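Local coordinates for intimin (Escherichia coli O127:H6 str. E2348/69, PDB 6TQD), which probably mediates attachment of the bacterium to host cells as a surface adhesin, and is represented here by the D00 and D0 domains of its extracellular passenger, at residues 115-120 with 130-135; 158-163 with 172-177; 183-188 with 196-201. All blocks are in the same frame, centred on the assembly; numbering follows the deposited sequence. Where two conformers were deposited one is given.

Contact 1: 115-120 with 130-135; sequences FTADKT and ITYTAT
Thr116 O takes the N-H of Thr133 at 2.8 Å, and the CA of Tyr132 adds a CA-H...O contact to the same oxygen. The return bond, Thr116 N to Thr133 O at 3.1 Å, completes a hydrogen-bonded antiparallel pair. Phe115 with Ala134 and Ala117 with Tyr132 flank it as non-hydrogen-bonded pairs. Beyond Ala117 the strand ends, yet the pairing runs on: Asp118 N donates to Thr131 O, while Asp118 OD1 receives Thr131 N at 2.9 Å, standing in for a main-chain carbonyl. With CG set between its own N and carbonyl carbon (chi1 69°), the carboxylate turns back to the neighbouring strand, and the amide meets OD1 from above the carboxylate plane. OD2 is held separately by a water that also accepts from Thr131 OG1.

On the face carrying Phe115, Ala117 and Tyr132, the methyl of Ala117 lies over one face of the Tyr132 ring, CB being 3.9 Å from the ring centroid and offset toward the rim. That methyl also presses on Ile130 CG2, at 3.5 Å. The rings of Phe115 and Tyr132 meet obliquely, their planes 34° apart; Phe115 CE1 touches Tyr132 CB at 3.5 Å, and Tyr132 CD2 sits over one Phe115 face. Phe115 CD1 reaches the methyl of Ala134 at 3.6 Å. The two rings point into the core against Val186 and Ala199 of the facing sheet. Adjacent antiparallel strands with one face turned to a second sheet are what an immunoglobulin-like beta sandwich is built from, in keeping with the bacterial Ig-like family of this domain.

Contact 2: 158-163 with 172-177; sequences VLSANS and ATVTLK
Main-chain bonds join Val158 and Lys177 in both directions: Val158 N donates to Lys177 O at 2.9 Å, and Lys177 N to Val158 O at 3.1 Å. This hydrogen-bonded antiparallel pair is followed by the non-hydrogen-bonded pair Leu159 with Leu176, after which Ser160 N gives a further bond to Thr175 O at 2.9 Å. CA-H...O contacts from Leu176 to Val158 O and from Leu159 to Thr175 O fill the intervals.

A side chain then takes over from the backbone. Ser160 OG accepts the N-H of Thr175 at 2.9 Å, nearly straight at 165°. The hydroxyl is brought there by a first torsion of 58°, which sets OG between the backbone N and the carbonyl carbon and faces it to the partner strand. Ser160 thus uses both its amide and its hydroxyl on Thr175, although the strand has ended at Leu159. A water donates to Val158 O and, more weakly, to Thr175 O, bridging carbonyls of the two neighbouring strands.

Apolar contact is confined to a few branches. CD2 of Leu159 touches CD1 of Leu176 at 3.7 Å, the two side chains crossing at an oblique angle, and it reaches Val174 CG2 less closely. Different in kind is the approach of Val174 CG2 to a polar atom, 3.4 Å from Ala161 O, a buried carbonyl without a polar partner in the model.

Short strand 158-159 is thereby laid along one side of strand 171-177, whose other neighbour is strand 130-138, bonded through Val174 and Leu176. Leu159 and Leu176 both turn inward to Ile152 and Val186 of the facing sheet, while Ser163 OG, farther along, is already bonded to Val148 O of strand 147-154.

Contact 3: 183-188 with 196-201; sequences QVVVSA and ALNANA
Ser187 and Asn198 form a non-hydrogen-bonded antiparallel pair, their CA atoms 4.2 Å apart, and Ala188 with Leu197 forms the adjoining hydrogen-bonded pair: Ala188 N to Leu197 O at 3.0 Å and Leu197 N to Ala188 O at 2.9 Å. Ala199 N adds a bond to Val186 O at 2.8 Å, the shortest direct one here. From Ala199 the regular ladder gives way. A water occupies the interval, donating to Val184 O and Asn200 O and accepting, over a long 3.3 Å, from Val186 N. Ala201 then draws close again through a CA-H...O contact to Val184 O.

Side chains meet mostly on the face carrying Val185, Ser187 and Asn198. Val185 CG1, anti to the backbone N (chi1 175°), abuts CB of Asn198 at 3.9 Å, the two side chains crossing at about a right angle. The other branch, CG2, packs on the methyl of Ala201. Asn198 OD1 leans over Ser187 CB, at 3.3 Å, while Ser187 OG touches Ala196 CB and bonds weakly to Asn151 O of strand 147-154.

The other face is turned to the core, where Val186, Ala188 and Ala199 pack against Phe115, and Leu197 lies on Val112 of the same strand, 111-117. Within its own sheet, this beta hairpin has strand 147-154 on the side of strand 182-189 away from strand 197-205, and Val184 resumes backbone pairing with Val202 past the water-bridged break in strand 197-205.

Along the chain the three contacts follow in series, none nested within or crossing another. Contact 1 closes the link that carries strand 121-123 into the facing sheet before the chain returns in strand 130-138. Contact 2 closes a similar excursion through strand 163-165, and its strand 171-177 binds directly beside 130-138, with Ile130 and Tyr132 probably bonded to Leu176 and Val174. Contact 3 closes the last hairpin, 182-189 with 197-205, in the other sheet. Side chains of contacts 1 and 2 pack across the core on those of contact 3, Leu176 CD2 on Val184 CG1 among them, tying the two sheets of the Ig-like sandwich together.

Contact 1: 115-120 with 130-135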
loop_
_atom_site.group_PDB
_atom_site.type_symbol
_atom_site.label_atom_id
_atom_site.label_comp_id
_atom_site.label_asym_id
_atom_site.label_seq_id
_atom_site.Cartn_x
_atom_site.Cartn_y
_atom_site.Cartn_z
ATOM N N PHE A 115 -11.338 -5.064 0.725
ATOM C CA PHE A 115 -12.772 -5.189 0.465
ATOM C C PHE A 115 -13.288 -6.228 1.458
ATOM O O PHE A 115 -13.041 -7.428 1.289
ATOM C CB PHE A 115 -13.044 -5.599 -0.976
ATOM C CG PHE A 115 -14.491 -5.510 -1.377
ATOM C CD1 PHE A 115 -15.254 -4.407 -1.018
ATOM C CD2 PHE A 115 -15.079 -6.504 -2.140
ATOM C CE1 PHE A 115 -16.579 -4.311 -1.398
ATOM C CE2 PHE A 115 -16.405 -6.415 -2.517
ATOM C CZ PHE A 115 -17.155 -5.312 -2.147
ATOM N N THR A 116 -13.980 -5.754 2.490
ATOM C CA THR A 116 -14.350 -6.585 3.624
ATOM C C THR A 116 -15.829 -6.417 3.935
ATOM O O THR A 116 -16.440 -5.389 3.629
ATOM C CB THR A 116 -13.542 -6.206 4.875
ATOM O OG1 THR A 116 -13.753 -4.825 5.195
ATOM C CG2 THR A 116 -12.057 -6.427 4.633
ATOM N N ALA A 117 -16.390 -7.442 4.553
ATOM C CA ALA A 117 -17.784 -7.452 4.973
ATOM C C ALA A 117 -17.887 -7.346 6.490
ATOM O O ALA A 117 -16.987 -7.769 7.225
ATOM C CB ALA A 117 -18.467 -8.733 4.499
ATOM N N ASP A 118 -18.997 -6.779 6.956
ATOM C CA ASP A 118 -19.209 -6.639 8.387
ATOM C C ASP A 118 -19.638 -7.938 9.055
ATOM O O ASP A 118 -19.614 -8.018 10.289
ATOM C CB ASP A 118 -20.229 -5.533 8.697
ATOM C CG ASP A 118 -21.641 -5.886 8.275
ATOM O OD1 ASP A 118 -21.808 -6.727 7.370
ATOM O OD2 ASP A 118 -22.590 -5.326 8.879
ATOM N N LYS A 119 -20.012 -8.957 8.285
ATOM C CA LYS A 119 -20.444 -10.231 8.839
ATOM C C LYS A 119 -19.924 -11.352 7.956
ATOM O O LYS A 119 -19.741 -11.171 6.751
ATOM C CB LYS A 119 -21.973 -10.352 8.865
ATOM C CG LYS A 119 -22.685 -9.208 9.530
ATOM C CD LYS A 119 -24.166 -9.244 9.207
ATOM C CE LYS A 119 -24.876 -8.055 9.814
ATOM N NZ LYS A 119 -26.319 -8.061 9.488
ATOM N N THR A 120 -19.710 -12.520 8.561
ATOM C CA THR A 120 -19.296 -13.696 7.805
ATOM C C THR A 120 -20.481 -14.549 7.383
ATOM O O THR A 120 -20.331 -15.422 6.518
ATOM C CB THR A 120 -18.338 -14.555 8.639
ATOM O OG1 THR A 120 -18.997 -15.003 9.828
ATOM C CG2 THR A 120 -17.092 -13.758 9.008
ATOM N N ILE A 130 -25.609 -7.970 4.538
ATOM C CA ILE A 130 -24.166 -7.952 4.771
ATOM C C ILE A 130 -23.625 -6.709 4.081
ATOM O O ILE A 130 -23.835 -6.518 2.878
ATOM C CB ILE A 130 -23.502 -9.224 4.229
ATOM C CG1 ILE A 130 -24.045 -10.462 4.958
ATOM C CG2 ILE A 130 -21.985 -9.126 4.360
ATOM C CD1 ILE A 130 -23.476 -11.773 4.451
ATOM N N THR A 131 -22.934 -5.855 4.834
ATOM C CA THR A 131 -22.446 -4.587 4.305
ATOM C C THR A 131 -20.956 -4.696 4.026
ATOM O O THR A 131 -20.175 -5.073 4.909
ATOM C CB THR A 131 -22.715 -3.438 5.271
ATOM O OG1 THR A 131 -24.131 -3.357 5.507
ATOM C CG2 THR A 131 -22.224 -2.129 4.692
ATOM N N TYR A 132 -20.572 -4.341 2.808
ATOM C CA TYR A 132 -19.187 -4.407 2.354
ATOM C C TYR A 132 -18.603 -3.008 2.272
ATOM O O TYR A 132 -19.289 -2.056 1.904
ATOM C CB TYR A 132 -19.105 -5.051 0.974
ATOM C CG TYR A 132 -19.373 -6.535 0.943
ATOM C CD1 TYR A 132 -20.666 -7.041 1.035
ATOM C CD2 TYR A 132 -18.330 -7.437 0.799
ATOM C CE1 TYR A 132 -20.901 -8.410 1.000
ATOM C CE2 TYR A 132 -18.557 -8.800 0.761
ATOM C CZ TYR A 132 -19.846 -9.283 0.857
ATOM O OH TYR A 132 -20.094 -10.641 0.819
ATOM N N THR A 133 -17.313 -2.897 2.587
ATOM C CA THR A 133 -16.589 -1.638 2.527
ATOM C C THR A 133 -15.347 -1.868 1.683
ATOM O O THR A 133 -14.549 -2.754 1.987
ATOM C CB THR A 133 -16.182 -1.161 3.924
ATOM O OG1 THR A 133 -17.344 -0.982 4.738
ATOM C CG2 THR A 133 -15.422 0.163 3.834
ATOM N N ALA A 134 -15.202 -1.082 0.631
ATOM C CA ALA A 134 -14.003 -1.060 -0.186
ATOM C C ALA A 134 -13.197 0.178 0.161
ATOM O O ALA A 134 -13.756 1.274 0.306
ATOM C CB ALA A 134 -14.361 -1.003 -1.668
ATOM N N THR A 135 -11.892 -0.004 0.318
ATOM C CA THR A 135 -10.956 1.088 0.531
ATOM C C THR A 135 -10.096 1.240 -0.711
ATOM O O THR A 135 -9.544 0.255 -1.212
ATOM C CB THR A 135 -10.076 0.815 1.752
ATOM O OG1 THR A 135 -10.896 0.586 2.902
ATOM C CG2 THR A 135 -9.183 2.025 2.028
HETATM O O HOH W 1 -25.022 -5.119 7.449
#

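Contact 2: 158-163 with 172-177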
loop_
_atom_site.group_PDB
_atom_site.type_symbol
_atom_site.label_atom_id
_atom_site.label_comp_id
_atom_site.label_asym_id
_atom_site.label_seq_id
_atom_site.Cartn_x
_atom_site.Cartn_y
_atom_site.Cartn_z
ATOM N N VAL A 158 -28.211 -10.442 -4.156
ATOM C CA VAL A 158 -28.584 -9.167 -4.763
ATOM C C VAL A 158 -27.790 -8.052 -4.093
ATOM O O VAL A 158 -27.802 -7.928 -2.860
ATOM C CB VAL A 158 -30.097 -8.891 -4.616
ATOM C CG1 VAL A 158 -30.465 -7.591 -5.308
ATOM C CG2 VAL A 158 -30.922 -10.057 -5.159
ATOM N N LEU A 159 -27.117 -7.233 -4.902
ATOM C CA LEU A 159 -26.384 -6.070 -4.423
ATOM C C LEU A 159 -27.295 -4.850 -4.411
ATOM O O LEU A 159 -28.160 -4.694 -5.280
ATOM C CB LEU A 159 -25.183 -5.787 -5.329
ATOM C CG LEU A 159 -23.991 -6.733 -5.201
ATOM C CD1 LEU A 159 -23.020 -6.500 -6.336
ATOM C CD2 LEU A 159 -23.275 -6.559 -3.870
ATOM N N SER A 160 -27.111 -3.988 -3.410
ATOM C CA SER A 160 -27.926 -2.783 -3.312
ATOM C C SER A 160 -27.606 -1.767 -4.398
ATOM O O SER A 160 -28.454 -0.921 -4.707
ATOM C CB SER A 160 -27.782 -2.149 -1.927
ATOM O OG SER A 160 -26.431 -1.832 -1.657
ATOM N N ALA A 161 -26.411 -1.827 -4.974
ATOM C CA ALA A 161 -25.989 -0.917 -6.025
ATOM C C ALA A 161 -24.819 -1.575 -6.748
ATOM O O ALA A 161 -24.151 -2.456 -6.206
ATOM C CB ALA A 161 -25.547 0.439 -5.471
ATOM N N ASN A 162 -24.561 -1.122 -7.971
ATOM C CA ASN A 162 -23.432 -1.638 -8.741
ATOM C C ASN A 162 -22.256 -0.670 -8.799
ATOM O O ASN A 162 -21.249 -0.989 -9.435
ATOM C CB ASN A 162 -23.863 -2.062 -10.155
ATOM C CG ASN A 162 -24.396 -0.906 -10.983
ATOM O OD1 ASN A 162 -23.928 0.224 -10.873
ATOM N ND2 ASN A 162 -25.386 -1.193 -11.828
ATOM N N SER A 163 -22.357 0.492 -8.160
ATOM C CA SER A 163 -21.229 1.418 -8.102
ATOM C C SER A 163 -21.509 2.501 -7.070
ATOM O O SER A 163 -22.657 2.945 -6.922
ATOM C CB SER A 163 -20.973 2.057 -9.478
ATOM O OG SER A 163 -19.890 2.975 -9.431
ATOM N N ALA A 172 -15.968 3.206 0.124
ATOM C CA ALA A 172 -17.260 3.086 -0.552
ATOM C C ALA A 172 -17.930 1.805 -0.075
ATOM O O ALA A 172 -17.256 0.804 0.152
ATOM C CB ALA A 172 -17.060 3.031 -2.070
ATOM N N THR A 173 -19.259 1.829 0.075
ATOM C CA THR A 173 -19.975 0.707 0.668
ATOM C C THR A 173 -21.106 0.226 -0.236
ATOM O O THR A 173 -21.587 0.952 -1.117
ATOM C CB THR A 173 -20.536 1.039 2.064
ATOM O OG1 THR A 173 -21.485 2.112 1.973
ATOM C CG2 THR A 173 -19.430 1.427 3.028
ATOM N N VAL A 174 -21.519 -1.018 0.008
ATOM C CA VAL A 174 -22.645 -1.636 -0.694
ATOM C C VAL A 174 -23.182 -2.729 0.221
ATOM O O VAL A 174 -22.463 -3.242 1.073
ATOM C CB VAL A 174 -22.194 -2.204 -2.062
ATOM C CG1 VAL A 174 -21.224 -3.361 -1.874
ATOM C CG2 VAL A 174 -23.394 -2.626 -2.897
ATOM N N THR A 175 -24.460 -3.098 0.040
ATOM C CA THR A 175 -25.049 -4.167 0.839
ATOM C C THR A 175 -25.424 -5.352 -0.049
ATOM O O THR A 175 -25.622 -5.213 -1.258
ATOM C CB THR A 175 -26.280 -3.717 1.639
ATOM O OG1 THR A 175 -27.408 -3.573 0.767
ATOM C CG2 THR A 175 -26.010 -2.396 2.361
ATOM N N LEU A 176 -25.477 -6.525 0.575
ATOM C CA LEU A 176 -25.754 -7.796 -0.081
ATOM C C LEU A 176 -26.820 -8.536 0.718
ATOM O O LEU A 176 -26.729 -8.608 1.942
ATOM C CB LEU A 176 -24.474 -8.636 -0.120
ATOM C CG LEU A 176 -24.572 -9.949 -0.880
ATOM C CD1 LEU A 176 -24.540 -9.684 -2.381
ATOM C CD2 LEU A 176 -23.464 -10.904 -0.459
ATOM N N LYS A 177 -27.813 -9.084 0.022
ATOM C CA LYS A 177 -28.875 -9.882 0.637
ATOM C C LYS A 177 -29.123 -11.100 -0.240
ATOM O O LYS A 177 -28.813 -11.096 -1.435
ATOM C CB LYS A 177 -30.186 -9.091 0.763
ATOM C CG LYS A 177 -30.073 -7.809 1.575
ATOM C CD LYS A 177 -31.336 -6.968 1.474
ATOM C CE LYS A 177 -31.187 -5.660 2.237
ATOM N NZ LYS A 177 -32.409 -4.814 2.142
HETATM O O HOH W 2 -28.814 -5.839 -1.176
#

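Contact 3: 183-188 with 196-201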
loop_
_atom_site.group_PDB
_atom_site.type_symbol
_atom_site.label_atom_id
_atom_site.label_comp_id
_atom_site.label_asym_id
_atom_site.label_seq_id
_atom_site.Cartn_x
_atom_site.Cartn_y
_atom_site.Cartn_z
ATOM N N GLN A 183 -22.787 -19.937 -0.401
ATOM C CA GLN A 183 -21.676 -19.001 -0.339
ATOM C C GLN A 183 -21.775 -17.977 -1.465
ATOM O O GLN A 183 -22.235 -18.277 -2.565
ATOM C CB GLN A 183 -20.353 -19.759 -0.468
ATOM C CG GLN A 183 -19.960 -20.552 0.770
ATOM C CD GLN A 183 -18.562 -21.139 0.663
ATOM O OE1 GLN A 183 -17.828 -20.858 -0.285
ATOM N NE2 GLN A 183 -18.190 -21.965 1.634
ATOM N N VAL A 184 -21.326 -16.753 -1.176
ATOM C CA VAL A 184 -21.345 -15.665 -2.147
ATOM C C VAL A 184 -20.007 -14.942 -2.085
ATOM O O VAL A 184 -19.506 -14.653 -0.994
ATOM C CB VAL A 184 -22.488 -14.671 -1.855
ATOM C CG1 VAL A 184 -22.573 -13.616 -2.946
ATOM C CG2 VAL A 184 -23.824 -15.395 -1.700
ATOM N N VAL A 185 -19.429 -14.650 -3.250
ATOM C CA VAL A 185 -18.220 -13.843 -3.364
ATOM C C VAL A 185 -18.579 -12.574 -4.118
ATOM O O VAL A 185 -19.137 -12.637 -5.217
ATOM C CB VAL A 185 -17.090 -14.601 -4.084
ATOM C CG1 VAL A 185 -15.892 -13.681 -4.305
ATOM C CG2 VAL A 185 -16.662 -15.825 -3.297
ATOM N N VAL A 186 -18.260 -11.425 -3.522
ATOM C CA VAL A 186 -18.468 -10.122 -4.133
ATOM C C VAL A 186 -17.103 -9.509 -4.407
ATOM O O VAL A 186 -16.146 -9.753 -3.667
ATOM C CB VAL A 186 -19.280 -9.196 -3.207
ATOM C CG1 VAL A 186 -19.561 -7.885 -3.890
ATOM C CG2 VAL A 186 -20.582 -9.877 -2.780
ATOM N N SER A 187 -17.014 -8.717 -5.482
ATOM C CA SER A 187 -15.767 -8.063 -5.858
ATOM C C SER A 187 -15.967 -6.560 -5.986
ATOM O O SER A 187 -17.082 -6.063 -6.185
ATOM C CB SER A 187 -15.250 -8.602 -7.197
ATOM O OG SER A 187 -16.070 -8.149 -8.259
ATOM N N ALA A 188 -14.842 -5.840 -5.887
ATOM C CA ALA A 188 -14.785 -4.391 -6.016
ATOM C C ALA A 188 -13.650 -4.011 -6.966
ATOM O O ALA A 188 -12.579 -4.614 -6.929
ATOM C CB ALA A 188 -14.511 -3.752 -4.639
ATOM N N ALA A 196 -10.776 -7.140 -10.766
ATOM C CA ALA A 196 -11.405 -6.780 -9.505
ATOM C C ALA A 196 -10.754 -7.517 -8.334
ATOM O O ALA A 196 -10.097 -8.545 -8.504
ATOM C CB ALA A 196 -12.909 -7.102 -9.540
ATOM N N LEU A 197 -10.918 -6.950 -7.127
ATOM C CA LEU A 197 -10.495 -7.577 -5.885
ATOM C C LEU A 197 -11.695 -8.291 -5.260
ATOM O O LEU A 197 -12.705 -7.652 -4.957
ATOM C CB LEU A 197 -9.972 -6.523 -4.902
ATOM C CG LEU A 197 -9.551 -7.066 -3.529
ATOM C CD1 LEU A 197 -8.363 -8.024 -3.683
ATOM C CD2 LEU A 197 -9.202 -5.936 -2.560
ATOM N N ASN A 198 -11.568 -9.604 -5.048
ATOM C CA ASN A 198 -12.635 -10.382 -4.424
ATOM C C ASN A 198 -12.574 -10.277 -2.906
ATOM O O ASN A 198 -11.504 -10.424 -2.307
ATOM C CB ASN A 198 -12.503 -11.863 -4.785
ATOM C CG ASN A 198 -12.840 -12.154 -6.229
ATOM O OD1 ASN A 198 -13.253 -11.273 -6.974
ATOM N ND2 ASN A 198 -12.660 -13.403 -6.632
ATOM N N ALA A 199 -13.723 -10.055 -2.284
ATOM C CA ALA A 199 -13.833 -10.212 -0.846
ATOM C C ALA A 199 -13.835 -11.702 -0.482
ATOM O O ALA A 199 -14.069 -12.571 -1.321
ATOM C CB ALA A 199 -15.150 -9.619 -0.349
ATOM N N ASN A 200 -13.596 -11.983 0.797
ATOM C CA ASN A 200 -13.730 -13.350 1.274
ATOM C C ASN A 200 -15.184 -13.795 1.139
ATOM O O ASN A 200 -16.113 -12.992 1.218
ATOM C CB ASN A 200 -13.307 -13.449 2.738
ATOM C CG ASN A 200 -11.806 -13.366 2.923
ATOM O OD1 ASN A 200 -11.035 -13.563 1.981
ATOM N ND2 ASN A 200 -11.381 -13.080 4.148
ATOM N N ALA A 201 -15.375 -15.090 0.914
ATOM C CA ALA A 201 -16.719 -15.619 0.780
ATOM C C ALA A 201 -17.479 -15.400 2.075
ATOM O O ALA A 201 -16.904 -15.459 3.165
ATOM C CB ALA A 201 -16.666 -17.117 0.481
HETATM O O HOH W 3 -18.213 -12.195 -0.324
#